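Local coordinates for endoglucanase (Humicola insolens, PDB 1DYS), which hydrolyses internal beta-1,4-glucosidic linkages of cellulose and probably of related beta-glucans, as a family 6 glycoside hydrolase active in the recycling of plant biomass, at residues Tyr116-Ala121 with Ile163-Ser168; Gln169-His174 with Asn209-Arg214. All blocks are in the same frame, centred on the assembly; numbering follows the deposited sequence.

Contact 1: Tyr116-Ala121 with Ile163-Ser168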
ATOM      1  N   TYR A 116       4.616  -4.742 -16.700  1.00 15.52           N
ATOM      2  CA  TYR A 116       5.677  -4.415 -15.731  1.00 17.64           C
ATOM      3  C   TYR A 116       7.062  -4.843 -16.231  1.00 16.03           C
ATOM      4  O   TYR A 116       7.846  -3.901 -16.426  1.00 15.92           O
ATOM      5  CB  TYR A 116       5.313  -4.958 -14.349  1.00 13.83           C
ATOM      6  CG  TYR A 116       6.384  -4.684 -13.311  1.00 13.56           C
ATOM      7  CD1 TYR A 116       6.502  -3.437 -12.706  1.00 13.73           C
ATOM      8  CD2 TYR A 116       7.304  -5.661 -12.988  1.00 13.86           C
ATOM      9  CE1 TYR A 116       7.507  -3.171 -11.776  1.00 13.57           C
ATOM     10  CE2 TYR A 116       8.328  -5.409 -12.053  1.00 14.58           C
ATOM     11  CZ  TYR A 116       8.396  -4.176 -11.452  1.00 15.69           C
ATOM     12  OH  TYR A 116       9.394  -3.902 -10.531  1.00 13.22           O
ATOM     13  N   VAL A 117       7.290  -6.121 -16.521  1.00 17.46           N
ATOM     14  CA  VAL A 117       8.625  -6.481 -17.010  1.00 13.96           C
ATOM     15  C   VAL A 117       8.942  -5.847 -18.365  1.00 14.91           C
ATOM     16  O   VAL A 117      10.019  -5.247 -18.510  1.00 15.45           O
ATOM     17  CB  VAL A 117       8.775  -8.014 -17.048  1.00 14.52           C
ATOM     18  CG1 VAL A 117      10.092  -8.441 -17.627  1.00 16.06           C
ATOM     19  CG2 VAL A 117       8.644  -8.554 -15.603  1.00 13.31           C
ATOM     20  N   ASN A 118       8.022  -5.893 -19.342  1.00 18.31           N
ATOM     21  CA  ASN A 118       8.409  -5.316 -20.644  1.00 14.39           C
ATOM     22  C   ASN A 118       8.860  -3.892 -20.581  1.00 13.82           C
ATOM     23  O   ASN A 118       9.962  -3.561 -21.072  1.00 18.34           O
ATOM     24  CB  ASN A 118       7.315  -5.572 -21.676  1.00 14.65           C
ATOM     25  CG  ASN A 118       7.239  -7.050 -21.988  1.00 15.75           C
ATOM     26  OD1 ASN A 118       7.993  -7.946 -21.621  1.00 19.36           O
ATOM     27  ND2 ASN A 118       6.180  -7.368 -22.764  1.00 17.69           N
ATOM     28  N   PRO A 119       8.124  -3.007 -19.968  1.00 13.44           N
ATOM     29  CA  PRO A 119       8.454  -1.599 -19.856  1.00 12.82           C
ATOM     30  C   PRO A 119       9.744  -1.421 -19.066  1.00 19.27           C
ATOM     31  O   PRO A 119      10.545  -0.535 -19.392  1.00 15.57           O
ATOM     32  CB  PRO A 119       7.270  -0.808 -19.311  1.00 19.42           C
ATOM     33  CG  PRO A 119       6.245  -1.877 -19.115  1.00 25.27           C
ATOM     34  CD  PRO A 119       6.749  -3.245 -19.499  1.00 18.21           C
ATOM     35  N   PHE A 120       9.942  -2.249 -18.049  1.00 16.00           N
ATOM     36  CA  PHE A 120      11.172  -2.211 -17.274  1.00 17.20           C
ATOM     37  C   PHE A 120      12.363  -2.487 -18.202  1.00 15.58           C
ATOM     38  O   PHE A 120      13.310  -1.685 -18.238  1.00 16.71           O
ATOM     39  CB  PHE A 120      11.125  -3.261 -16.163  1.00 14.76           C
ATOM     40  CG  PHE A 120      12.040  -3.067 -14.986  1.00 14.80           C
ATOM     41  CD1 PHE A 120      13.425  -3.044 -15.109  1.00 13.11           C
ATOM     42  CD2 PHE A 120      11.430  -2.963 -13.739  1.00 16.69           C
ATOM     43  CE1 PHE A 120      14.182  -2.925 -13.962  1.00 15.61           C
ATOM     44  CE2 PHE A 120      12.179  -2.850 -12.581  1.00 14.01           C
ATOM     45  CZ  PHE A 120      13.561  -2.810 -12.726  1.00 15.53           C
ATOM     46  N   ALA A 121      12.214  -3.550 -18.989  1.00 14.93           N
ATOM     47  CA  ALA A 121      13.319  -3.928 -19.885  1.00 15.88           C
ATOM     48  C   ALA A 121      13.564  -2.892 -20.963  1.00 17.20           C
ATOM     49  O   ALA A 121      14.732  -2.662 -21.304  1.00 18.44           O
ATOM     50  CB  ALA A 121      13.047  -5.289 -20.471  1.00 16.02           C
ATOM     51  N   ILE A 163       9.411 -15.134 -12.782  1.00 17.98           N
ATOM     52  CA  ILE A 163      10.801 -14.720 -12.519  1.00 14.97           C
ATOM     53  C   ILE A 163      11.708 -15.092 -13.696  1.00 18.57           C
ATOM     54  O   ILE A 163      12.561 -14.328 -14.192  1.00 16.69           O
ATOM     55  CB  ILE A 163      11.288 -15.326 -11.207  1.00 17.85           C
ATOM     56  CG1 ILE A 163      10.471 -14.838  -9.999  1.00 19.40           C
ATOM     57  CG2 ILE A 163      12.754 -14.904 -11.039  1.00 22.22           C
ATOM     58  CD1 ILE A 163      10.928 -15.408  -8.661  1.00 18.79           C
ATOM     59  N   GLY A 164      11.455 -16.311 -14.229  1.00 20.77           N
ATOM     60  CA  GLY A 164      12.241 -16.726 -15.408  1.00 17.85           C
ATOM     61  C   GLY A 164      12.027 -15.737 -16.541  1.00 15.29           C
ATOM     62  O   GLY A 164      12.943 -15.455 -17.307  1.00 20.23           O
ATOM     63  N   TYR A 165      10.776 -15.261 -16.690  1.00 17.68           N
ATOM     64  CA  TYR A 165      10.472 -14.299 -17.717  1.00 14.10           C
ATOM     65  C   TYR A 165      11.230 -12.982 -17.516  1.00 17.53           C
ATOM     66  O   TYR A 165      11.799 -12.443 -18.472  1.00 19.89           O
ATOM     67  CB  TYR A 165       8.957 -14.034 -17.833  1.00 12.38           C
ATOM     68  CG  TYR A 165       8.650 -13.048 -18.939  1.00 17.60           C
ATOM     69  CD1 TYR A 165       8.531 -13.542 -20.252  1.00 19.80           C
ATOM     70  CD2 TYR A 165       8.476 -11.693 -18.774  1.00 18.96           C
ATOM     71  CE1 TYR A 165       8.283 -12.682 -21.297  1.00 20.15           C
ATOM     72  CE2 TYR A 165       8.238 -10.831 -19.824  1.00 20.01           C
ATOM     73  CZ  TYR A 165       8.125 -11.332 -21.107  1.00 17.49           C
ATOM     74  OH  TYR A 165       7.867 -10.512 -22.173  1.00 21.23           O
ATOM     75  N   ALA A 166      11.285 -12.559 -16.254  1.00 16.23           N
ATOM     76  CA  ALA A 166      12.027 -11.321 -15.973  1.00 16.91           C
ATOM     77  C   ALA A 166      13.522 -11.487 -16.279  1.00 15.92           C
ATOM     78  O   ALA A 166      14.048 -10.578 -16.937  1.00 16.18           O
ATOM     79  CB  ALA A 166      11.772 -11.028 -14.499  1.00 15.30           C
ATOM     80  N   ILE A 167      14.116 -12.629 -15.942  1.00 16.04           N
ATOM     81  CA  ILE A 167      15.523 -12.852 -16.268  1.00 16.03           C
ATOM     82  C   ILE A 167      15.664 -12.854 -17.786  1.00 17.37           C
ATOM     83  O   ILE A 167      16.587 -12.251 -18.322  1.00 16.76           O
ATOM     84  CB  ILE A 167      16.018 -14.194 -15.712  1.00 14.55           C
ATOM     85  CG1 ILE A 167      15.980 -14.171 -14.167  1.00 20.02           C
ATOM     86  CG2 ILE A 167      17.437 -14.552 -16.146  1.00 16.28           C
ATOM     87  CD1 ILE A 167      16.122 -15.515 -13.484  1.00 18.04           C
ATOM     88  N   SER A 168      14.757 -13.595 -18.451  1.00 19.53           N
ATOM     89  CA  SER A 168      14.860 -13.685 -19.919  1.00 21.13           C
ATOM     90  C   SER A 168      14.823 -12.335 -20.597  1.00 19.30           C
ATOM     91  O   SER A 168      15.417 -12.152 -21.676  1.00 19.82           O
ATOM     92  CB  SER A 168      13.767 -14.594 -20.500  1.00 21.41           C
ATOM     93  OG  SER A 168      12.456 -14.039 -20.617  1.00 20.79           O
TER
HETATM   94  O   HOH W   1       5.515 -10.392 -23.783  1.00 47.23           O

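Contact 2: Gln169-His174 with Asn209-Arg214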
ATOM      1  N   GLN A 169      14.063 -11.369 -20.078  1.00 15.41           N
ATOM      2  CA  GLN A 169      13.960 -10.072 -20.714  1.00 14.97           C
ATOM      3  C   GLN A 169      15.053  -9.061 -20.376  1.00 15.50           C
ATOM      4  O   GLN A 169      15.070  -7.984 -20.969  1.00 17.12           O
ATOM      5  CB  GLN A 169      12.629  -9.391 -20.329  1.00 16.43           C
ATOM      6  CG  GLN A 169      11.433 -10.045 -21.031  1.00 18.51           C
ATOM      7  CD  GLN A 169      11.395  -9.482 -22.444  1.00 17.43           C
ATOM      8  OE1 GLN A 169      11.372  -8.261 -22.675  1.00 21.30           O
ATOM      9  NE2 GLN A 169      11.483 -10.378 -23.414  1.00 18.42           N
ATOM     10  N   LEU A 170      15.930  -9.374 -19.432  1.00 16.44           N
ATOM     11  CA  LEU A 170      16.930  -8.443 -18.953  1.00 18.88           C
ATOM     12  C   LEU A 170      18.352  -8.914 -19.175  1.00 19.41           C
ATOM     13  O   LEU A 170      19.225  -8.812 -18.309  1.00 18.95           O
ATOM     14  CB  LEU A 170      16.687  -8.222 -17.432  1.00 16.72           C
ATOM     15  CG  LEU A 170      15.355  -7.491 -17.194  1.00 12.75           C
ATOM     16  CD1 LEU A 170      14.992  -7.551 -15.697  1.00 12.96           C
ATOM     17  CD2 LEU A 170      15.361  -6.048 -17.633  1.00 15.61           C
ATOM     18  N   GLN A 171      18.585  -9.556 -20.336  1.00 18.55           N
ATOM     19  CA  GLN A 171      19.949  -9.986 -20.654  1.00 18.48           C
ATOM     20  C   GLN A 171      20.633  -8.896 -21.479  1.00 20.27           C
ATOM     21  O   GLN A 171      20.177  -8.617 -22.592  1.00 22.91           O
ATOM     22  CB  GLN A 171      19.882 -11.266 -21.478  1.00 18.70           C
ATOM     23  CG  GLN A 171      19.309 -12.489 -20.835  1.00 20.71           C
ATOM     24  CD  GLN A 171      20.096 -12.994 -19.637  1.00 28.28           C
ATOM     25  OE1 GLN A 171      21.256 -13.383 -19.762  1.00 26.82           O
ATOM     26  NE2 GLN A 171      19.444 -12.989 -18.488  1.00 18.32           N
ATOM     27  N   ALA A 172      21.674  -8.264 -20.960  1.00 22.62           N
ATOM     28  CA  ALA A 172      22.407  -7.227 -21.694  1.00 18.98           C
ATOM     29  C   ALA A 172      23.754  -7.032 -21.005  1.00 23.47           C
ATOM     30  O   ALA A 172      23.844  -7.345 -19.808  1.00 22.25           O
ATOM     31  CB  ALA A 172      21.652  -5.922 -21.733  1.00 19.85           C
ATOM     32  N   SER A 173      24.799  -6.573 -21.687  1.00 21.36           N
ATOM     33  CA  SER A 173      26.080  -6.436 -20.998  1.00 25.83           C
ATOM     34  C   SER A 173      26.112  -5.347 -19.937  1.00 24.83           C
ATOM     35  O   SER A 173      27.039  -5.372 -19.122  1.00 22.13           O
ATOM     36  CB  SER A 173      27.172  -6.192 -22.047  1.00 23.74           C
ATOM     37  OG  SER A 173      27.089  -4.880 -22.555  1.00 29.00           O
ATOM     38  N   HIS A 174      25.159  -4.413 -19.902  1.00 17.75           N
ATOM     39  CA  HIS A 174      25.150  -3.333 -18.940  1.00 17.50           C
ATOM     40  C   HIS A 174      24.100  -3.577 -17.841  1.00 16.39           C
ATOM     41  O   HIS A 174      23.930  -2.747 -16.963  1.00 17.58           O
ATOM     42  CB  HIS A 174      24.929  -1.970 -19.597  1.00 17.07           C
ATOM     43  CG  HIS A 174      23.568  -1.885 -20.241  1.00 20.56           C
ATOM     44  ND1 HIS A 174      23.202  -2.656 -21.324  1.00 21.16           N
ATOM     45  CD2 HIS A 174      22.498  -1.122 -19.926  1.00 20.15           C
ATOM     46  CE1 HIS A 174      21.956  -2.357 -21.660  1.00 13.95           C
ATOM     47  NE2 HIS A 174      21.480  -1.455 -20.801  1.00 18.66           N
ATOM     48  N   ASN A 209      18.248 -21.465 -21.778  1.00 36.06           N
ATOM     49  CA  ASN A 209      19.615 -21.938 -21.820  1.00 42.26           C
ATOM     50  C   ASN A 209      20.621 -20.794 -21.827  1.00 37.42           C
ATOM     51  O   ASN A 209      21.544 -20.860 -21.008  1.00 44.08           O
ATOM     52  CB  ASN A 209      19.891 -22.834 -23.027  1.00 48.61           C
ATOM     53  CG  ASN A 209      19.154 -24.146 -23.093  1.00 54.89           C
ATOM     54  OD1 ASN A 209      19.425 -24.940 -24.009  1.00 61.55           O
ATOM     55  ND2 ASN A 209      18.220 -24.412 -22.190  1.00 57.53           N
ATOM     56  N   ASN A 210      20.494 -19.763 -22.643  1.00 38.97           N
ATOM     57  CA  ASN A 210      21.495 -18.704 -22.716  1.00 39.96           C
ATOM     58  C   ASN A 210      21.359 -17.639 -21.630  1.00 38.36           C
ATOM     59  O   ASN A 210      22.214 -16.770 -21.502  1.00 42.09           O
ATOM     60  CB  ASN A 210      21.531 -18.040 -24.093  1.00 39.67           C
ATOM     61  CG  ASN A 210      20.754 -16.758 -24.257  1.00 51.11           C
ATOM     62  OD1 ASN A 210      19.530 -16.776 -24.405  1.00 54.23           O
ATOM     63  ND2 ASN A 210      21.428 -15.611 -24.246  1.00 48.58           N
ATOM     64  N   ALA A 211      20.280 -17.695 -20.869  1.00 40.09           N
ATOM     65  CA  ALA A 211      20.004 -16.769 -19.794  1.00 33.43           C
ATOM     66  C   ALA A 211      21.051 -16.832 -18.687  1.00 31.19           C
ATOM     67  O   ALA A 211      21.493 -17.919 -18.308  1.00 34.58           O
ATOM     68  CB  ALA A 211      18.652 -17.136 -19.185  1.00 28.11           C
ATOM     69  N   LYS A 212      21.427 -15.656 -18.178  1.00 25.79           N
ATOM     70  CA  LYS A 212      22.349 -15.714 -17.043  1.00 24.00           C
ATOM     71  C   LYS A 212      21.925 -14.672 -15.996  1.00 24.95           C
ATOM     72  O   LYS A 212      21.275 -13.686 -16.313  1.00 22.45           O
ATOM     73  CB  LYS A 212      23.815 -15.453 -17.327  1.00 32.81           C
ATOM     74  CG  LYS A 212      24.199 -14.528 -18.450  1.00 43.81           C
ATOM     75  CD  LYS A 212      24.287 -15.335 -19.733  1.00 53.00           C
ATOM     76  CE  LYS A 212      25.705 -15.724 -20.109  1.00 60.57           C
ATOM     77  NZ  LYS A 212      25.802 -15.838 -21.601  1.00 61.75           N
ATOM     78  N   ILE A 213      22.441 -14.927 -14.800  1.00 20.62           N
ATOM     79  CA  ILE A 213      22.368 -13.960 -13.724  1.00 19.54           C
ATOM     80  C   ILE A 213      23.814 -13.815 -13.211  1.00 22.44           C
ATOM     81  O   ILE A 213      24.620 -14.739 -13.433  1.00 19.92           O
ATOM     82  CB  ILE A 213      21.450 -14.330 -12.555  1.00 20.33           C
ATOM     83  CG1 ILE A 213      21.893 -15.608 -11.849  1.00 17.85           C
ATOM     84  CG2 ILE A 213      20.005 -14.394 -13.090  1.00 19.41           C
ATOM     85  CD1 ILE A 213      20.884 -16.132 -10.825  1.00 17.47           C
ATOM     86  N   ARG A 214      24.108 -12.681 -12.575  1.00 17.88           N
ATOM     87  CA  ARG A 214      25.457 -12.564 -12.001  1.00 18.46           C
ATOM     88  C   ARG A 214      25.551 -13.321 -10.693  1.00 21.26           C
ATOM     89  O   ARG A 214      26.579 -13.852 -10.280  1.00 17.92           O
ATOM     90  CB  ARG A 214      25.805 -11.083 -11.796  1.00 19.56           C
ATOM     91  CG  ARG A 214      26.982 -10.831 -10.857  1.00 23.23           C
ATOM     92  CD  ARG A 214      28.288 -11.342 -11.463  1.00 18.30           C
ATOM     93  NE  ARG A 214      29.403 -10.949 -10.575  1.00 17.36           N
ATOM     94  CZ  ARG A 214      30.661 -11.307 -10.893  1.00 29.29           C
ATOM     95  NH1 ARG A 214      30.921 -12.028 -11.981  1.00 30.58           N
ATOM     96  NH2 ARG A 214      31.643 -10.947 -10.075  1.00 27.97           N
TER
HETATM   97  O   HOH W   2      22.566 -13.973 -21.893  1.00 37.25           O

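Contact 1: Tyr116-Ala121 with Ile163-Ser168
Val-117 and Ala-166 have the nearest CA atoms, 6.0 Å apart, across two nearly parallel helix segments, 116-121 and 163-168, whose axes come within 9.9 Å at a crossing angle of -17°. With the CA atoms this near, the small side chain of Ala-166 lets Val-117 lie against its backbone: CB of Ala-166 meets CG2 of Val-117 at 4.1 Å, while the other branch, CG1, lies 3.8 Å from CA of Ala-166. That same CG1, placed anti to the backbone N (chi1 176°), also comes obliquely against CE2 of Tyr-165 at 3.7 Å. The Tyr-165 ring reaches across to the neighbouring helix, and its hydroxyl donates a 2.6 Å hydrogen bond to OD1 of Asn-118. The donor lies in the carbonyl plane on a lone pair of OD1, with the amide and ring planes turned 48° apart. A water bridges the pair, donating to OH of Tyr-165 and accepting from ND2 of Asn-118, so both ends of the amide are engaged. A phenylalanine in place of Tyr-165 would probably keep the contact with Val-117 but leave OD1 of Asn-118 and the water without their hydroxyl partner. Helices 108-126 and 150-169 thus pack side by side outside the parallel sheet; Ile-163 and Ile-167 pack on helix 190-207, and Tyr-116 hydrogen-bonds with the backbone of Ile-53 and Tyr-86.

Contact 2: Gln169-His174 with Asn209-Arg214
The carboxamide of Gln-171 pairs with the backbone of Lys-212 through two hydrogen bonds, one from each end of the amide. OE1 accepts from N of Lys-212 at 2.8 Å, with an N-H...acceptor angle of 150°; this donor stands above the carbonyl plane of the glutamine, not on a lone pair. NE2 gives a straighter bond to O of Lys-212, 2.9 Å long at 161°, and here the acceptor lies close to the plane of the amide. One side chain therefore serves both the N-H and the C=O of a single residue, a task for which glutamine, with a donor and an acceptor on one flat group, is well suited. Two further bonds restrain the amide. A water donates to OE1 of Gln-171 at 2.6 Å and to O of Asn-210 at 2.8 Å, tying the glutamine to the backbone two residues before Lys-212, while NE2 also bonds to O of Ile-167 in the last turns of helix 150-169. The bend of the glutamine chain at chi2 (-63°) helps fold the amide back toward that helix carbonyl while it still meets Lys-212.

Packing around this polar centre is slight. The aliphatic part of Lys-212 crosses the glutamine at about a right angle, with CG 3.4 Å from OE1 of Gln-171, and CA of Ala-211 approaches the same oxygen at 3.6 Å. The side chain of Ile-213 leaves the backbone away from segment 169-174, and packs on Leu-179 and Pro-260.

Both segments are loops leading from a helix into a strand, the first joining helix 150-169 to strand 175-180 and the second joining helix 190-207 to strand 215-218. The contact thus links two successive helix-to-strand connections entering adjacent parallel strands.

Overall arrangement
Helix 150-169 connects the two contacts: its flank packs in contact 1, and the loop that follows it carries contact 2, where Gln-171 bonds back to O of Ile-167. Their centres are about 11 Å apart, and they touch where Gln-169 and Leu-170 pack against Val-117, Asn-118 and Ala-121. Contact 1 is partly buried and joins two helices, combining apolar packing with a polar pair between side chains. Contact 2 is a surface contact between loops, where a side-chain amide addresses backbone groups of an irregular segment. Each includes a bridging water. Both lie away from the substrate-binding residues and join successive beta-alpha units around the family 6 catalytic domain.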